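Local coordinates for DesE (Streptomyces coelicolor, PDB 6ENK), which probably serves as the solute-binding receptor that captures iron-loaded hydroxamate siderophores, such as the bound ferric desferrioxamine B, for uptake into the cell, at residues D80-D85 with S297-L302. Residues are numbered along the deposited sequence; the frame is centred on the assembly and turned at random.
Sequences DVQAGD and SPEPIL. With BJ5 (desferrioxamine B), chain E.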
loop_
_atom_site.group_PDB
_atom_site.type_symbol
_atom_site.label_atom_id
_atom_site.label_comp_id
_atom_site.label_asym_id
_atom_site.label_seq_id
_atom_site.Cartn_x
_atom_site.Cartn_y
_atom_site.Cartn_z
ATOM N N ASP A 80 -1.185 12.671 4.427
ATOM C CA ASP A 80 -1.454 11.291 4.809
ATOM C C ASP A 80 -0.210 10.470 4.460
ATOM O O ASP A 80 0.566 10.856 3.571
ATOM C CB ASP A 80 -2.671 10.802 4.018
ATOM C CG ASP A 80 -3.234 9.487 4.529
ATOM O OD1 ASP A 80 -2.807 8.391 4.045
ATOM O OD2 ASP A 80 -4.130 9.572 5.395
ATOM N N VAL A 81 -0.001 9.360 5.163
ATOM C CA VAL A 81 1.050 8.400 4.807
ATOM C C VAL A 81 1.002 8.035 3.293
ATOM O O VAL A 81 2.054 7.912 2.655
ATOM C CB VAL A 81 0.979 7.125 5.694
ATOM C CG1 VAL A 81 -0.313 6.339 5.465
ATOM C CG2 VAL A 81 2.201 6.239 5.474
ATOM N N GLN A 82 -0.199 7.901 2.719
ATOM C CA GLN A 82 -0.307 7.526 1.299
ATOM C C GLN A 82 0.094 8.638 0.333
ATOM O O GLN A 82 0.257 8.369 -0.840
ATOM C CB GLN A 82 -1.701 6.964 0.982
ATOM C CG GLN A 82 -2.003 5.711 1.795
ATOM C CD GLN A 82 -3.232 4.960 1.319
ATOM O OE1 GLN A 82 -4.285 5.005 1.968
ATOM N NE2 GLN A 82 -3.099 4.236 0.206
ATOM N N ALA A 83 0.210 9.889 0.809
ATOM C CA ALA A 83 0.680 10.989 -0.026
ATOM C C ALA A 83 2.189 11.014 -0.198
ATOM O O ALA A 83 2.685 11.780 -1.013
ATOM C CB ALA A 83 0.221 12.330 0.537
ATOM N N GLY A 84 2.922 10.215 0.573
ATOM C CA GLY A 84 4.373 10.153 0.457
ATOM C C GLY A 84 4.958 11.549 0.549
ATOM O O GLY A 84 4.638 12.282 1.497
ATOM N N ASP A 85 5.733 11.936 -0.474
ATOM C CA ASP A 85 6.416 13.243 -0.515
ATOM C C ASP A 85 5.686 14.286 -1.390
ATOM O O ASP A 85 6.245 15.360 -1.664
ATOM C CB ASP A 85 7.883 13.061 -0.983
ATOM C CG ASP A 85 8.762 12.325 0.061
ATOM O OD1 ASP A 85 8.581 12.517 1.267
ATOM O OD2 ASP A 85 9.635 11.543 -0.327
ATOM N N SER A 297 2.183 -1.025 6.138
ATOM C CA SER A 297 1.478 -0.294 5.074
ATOM C C SER A 297 0.853 -1.299 4.103
ATOM O O SER A 297 1.542 -1.753 3.189
ATOM C CB SER A 297 2.440 0.607 4.314
ATOM O OG SER A 297 3.025 1.579 5.146
ATOM N N PRO A 298 -0.438 -1.676 4.302
ATOM C CA PRO A 298 -1.061 -2.636 3.363
ATOM C C PRO A 298 -1.226 -2.150 1.919
ATOM O O PRO A 298 -1.456 -2.966 1.027
ATOM C CB PRO A 298 -2.437 -2.940 3.999
ATOM C CG PRO A 298 -2.355 -2.448 5.388
ATOM C CD PRO A 298 -1.377 -1.313 5.375
ATOM N N GLU A 299 -1.117 -0.837 1.705
ATOM C CA GLU A 299 -1.040 -0.229 0.370
ATOM C C GLU A 299 0.310 0.492 0.227
ATOM O O GLU A 299 0.388 1.729 0.353
ATOM C CB GLU A 299 -2.164 0.771 0.184
ATOM C CG GLU A 299 -3.535 0.152 0.244
ATOM C CD GLU A 299 -4.630 1.147 -0.099
ATOM O OE1 GLU A 299 -4.484 1.861 -1.099
ATOM O OE2 GLU A 299 -5.651 1.200 0.622
ATOM N N PRO A 300 1.388 -0.277 -0.018
ATOM C CA PRO A 300 2.692 0.366 -0.240
ATOM C C PRO A 300 2.598 1.372 -1.345
ATOM O O PRO A 300 1.834 1.156 -2.321
ATOM C CB PRO A 300 3.591 -0.795 -0.682
ATOM C CG PRO A 300 2.970 -2.000 -0.037
ATOM C CD PRO A 300 1.491 -1.743 -0.139
ATOM N N ILE A 301 3.318 2.479 -1.178
ATOM C CA ILE A 301 3.556 3.405 -2.285
ATOM C C ILE A 301 4.602 2.723 -3.153
ATOM O O ILE A 301 5.703 2.378 -2.653
ATOM C CB ILE A 301 4.061 4.762 -1.772
ATOM C CG1 ILE A 301 2.971 5.416 -0.905
ATOM C CG2 ILE A 301 4.476 5.674 -2.917
ATOM C CD1 ILE A 301 3.517 6.495 0.021
ATOM N N LEU A 302 4.267 2.515 -4.425
ATOM C CA LEU A 302 5.073 1.661 -5.320
ATOM C C LEU A 302 6.276 2.376 -5.937
ATOM O O LEU A 302 6.469 2.369 -7.154
ATOM C CB LEU A 302 4.183 1.006 -6.417
ATOM C CG LEU A 302 3.059 0.130 -5.856
ATOM C CD1 LEU A 302 2.007 -0.148 -6.907
ATOM C CD2 LEU A 302 3.603 -1.158 -5.247
HETATM FE FE BJ5 E . -9.871 -3.089 2.946
HETATM O O11 BJ5 E . -10.105 -1.142 3.239
HETATM O O12 BJ5 E . -10.933 -2.854 1.279
HETATM O O21 BJ5 E . -9.631 -5.010 2.579
HETATM O O22 BJ5 E . -8.231 -2.838 1.865
HETATM O O31 BJ5 E . -8.857 -3.280 4.645
HETATM O O32 BJ5 E . -11.492 -3.384 4.077
HETATM N N11 BJ5 E . -10.598 -0.730 2.095
HETATM C C11 BJ5 E . -11.260 -1.601 1.180
HETATM C C12 BJ5 E . -12.170 -1.199 0.063
HETATM C C13 BJ5 E . -13.208 -2.275 -0.266
HETATM C C14 BJ5 E . -12.749 -3.233 -1.345
HETATM O O13 BJ5 E . -13.090 -3.094 -2.519
HETATM N N12 BJ5 E . -12.009 -4.271 -0.954
HETATM C C15 BJ5 E . -11.797 -5.465 -1.772
HETATM C C16 BJ5 E . -10.370 -5.628 -2.227
HETATM C C18 BJ5 E . -9.461 -6.621 -0.042
HETATM C C17 BJ5 E . -9.317 -5.578 -1.128
HETATM C C19 BJ5 E . -8.482 -6.434 1.106
HETATM N N21 BJ5 E . -8.627 -5.115 1.752
HETATM C C21 BJ5 E . -7.749 -4.003 1.503
HETATM C C22 BJ5 E . -6.462 -4.015 0.743
HETATM C C23 BJ5 E . -5.243 -3.712 1.612
HETATM C C24 BJ5 E . -5.012 -4.748 2.680
HETATM O O23 BJ5 E . -4.387 -5.772 2.457
HETATM N N22 BJ5 E . -5.512 -4.481 3.885
HETATM C C25 BJ5 E . -5.222 -5.242 5.095
HETATM C C26 BJ5 E . -6.246 -4.993 6.167
HETATM C C27 BJ5 E . -7.567 -5.709 5.937
HETATM C C28 BJ5 E . -8.663 -5.359 6.924
HETATM C C29 BJ5 E . -9.129 -3.906 6.864
HETATM N N31 BJ5 E . -9.730 -3.573 5.566
HETATM C C31 BJ5 E . -11.121 -3.680 5.315
HETATM C C32 BJ5 E . -12.145 -4.131 6.320
HETATM C C39 BJ5 E . -10.476 0.698 1.827
HETATM C C40 BJ5 E . -11.279 1.531 2.793
HETATM C C41 BJ5 E . -12.651 0.956 3.134
HETATM C C42 BJ5 E . -13.811 1.942 3.064
HETATM C C43 BJ5 E . -14.260 2.469 4.413
HETATM N N44 BJ5 E . -13.172 2.603 5.377
HETATM O O HOH W 1 -6.711 3.675 1.289
HETATM O O HOH W 2 -0.448 3.790 -1.153
#
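The carboxylate of Glu299 has partners at both oxygens: OE1 takes a weak, bent hydrogen bond from Gln82 NE2 (3.0 Å, 146° at the hydrogen) and another from Trp126 NE1, while Arg268 NH1 makes a salt bridge to OE2. An acid suits this place because its two oxygens can meet the arginine's charge and still accept from both neighbours. Amide and carboxylate planes stand 83° apart, nearly at right angles, and a water links the other two oxygens, donating to both Gln82 OE1 and Glu299 OE2, each at 2.8 Å. A second water accepts from Gln82 NE2 and donates to Glu299 O (2.7 Å). Glutamine fits because its one amide can give and take at once, and its extended chain, with CG anti to the carbonyl carbon (chi1 -61°), carries that amide across to the glutamate. With an alanine at Glu299, Arg268, which also hydrogen-bonds the siderophore, is likely to lose its acidic mate, and the Gln82 amide would be freer to turn. Beside this buried polar cluster, the CG1 arm of Ile301, a branched apolar chain, reaches the 81-84 backbone, its CD1 methyl 3.3 Å from Val81 O and 3.8 Å from Gly84 CA. Glycine fits here, since a beta carbon would press on that methyl and phi is positive. An Asx turn, Asp80 OD1 accepting from Gln82 N at 3.0 Å, starts the 3-10 segment 81-83. Pro298 CB rests 3.4 Å from C24 of desferrioxamine B, consistent with a wall of the siderophore cleft. The contact joins the loop between strands 67-69 and 92-95 to the loop leading from strand 293-296 into helix 304-320; Ala56 and Ala57 of helix 52-59 give Ile301 apolar surroundings, and Phe51 of strand 48-51 touches both Gln82 and Glu299.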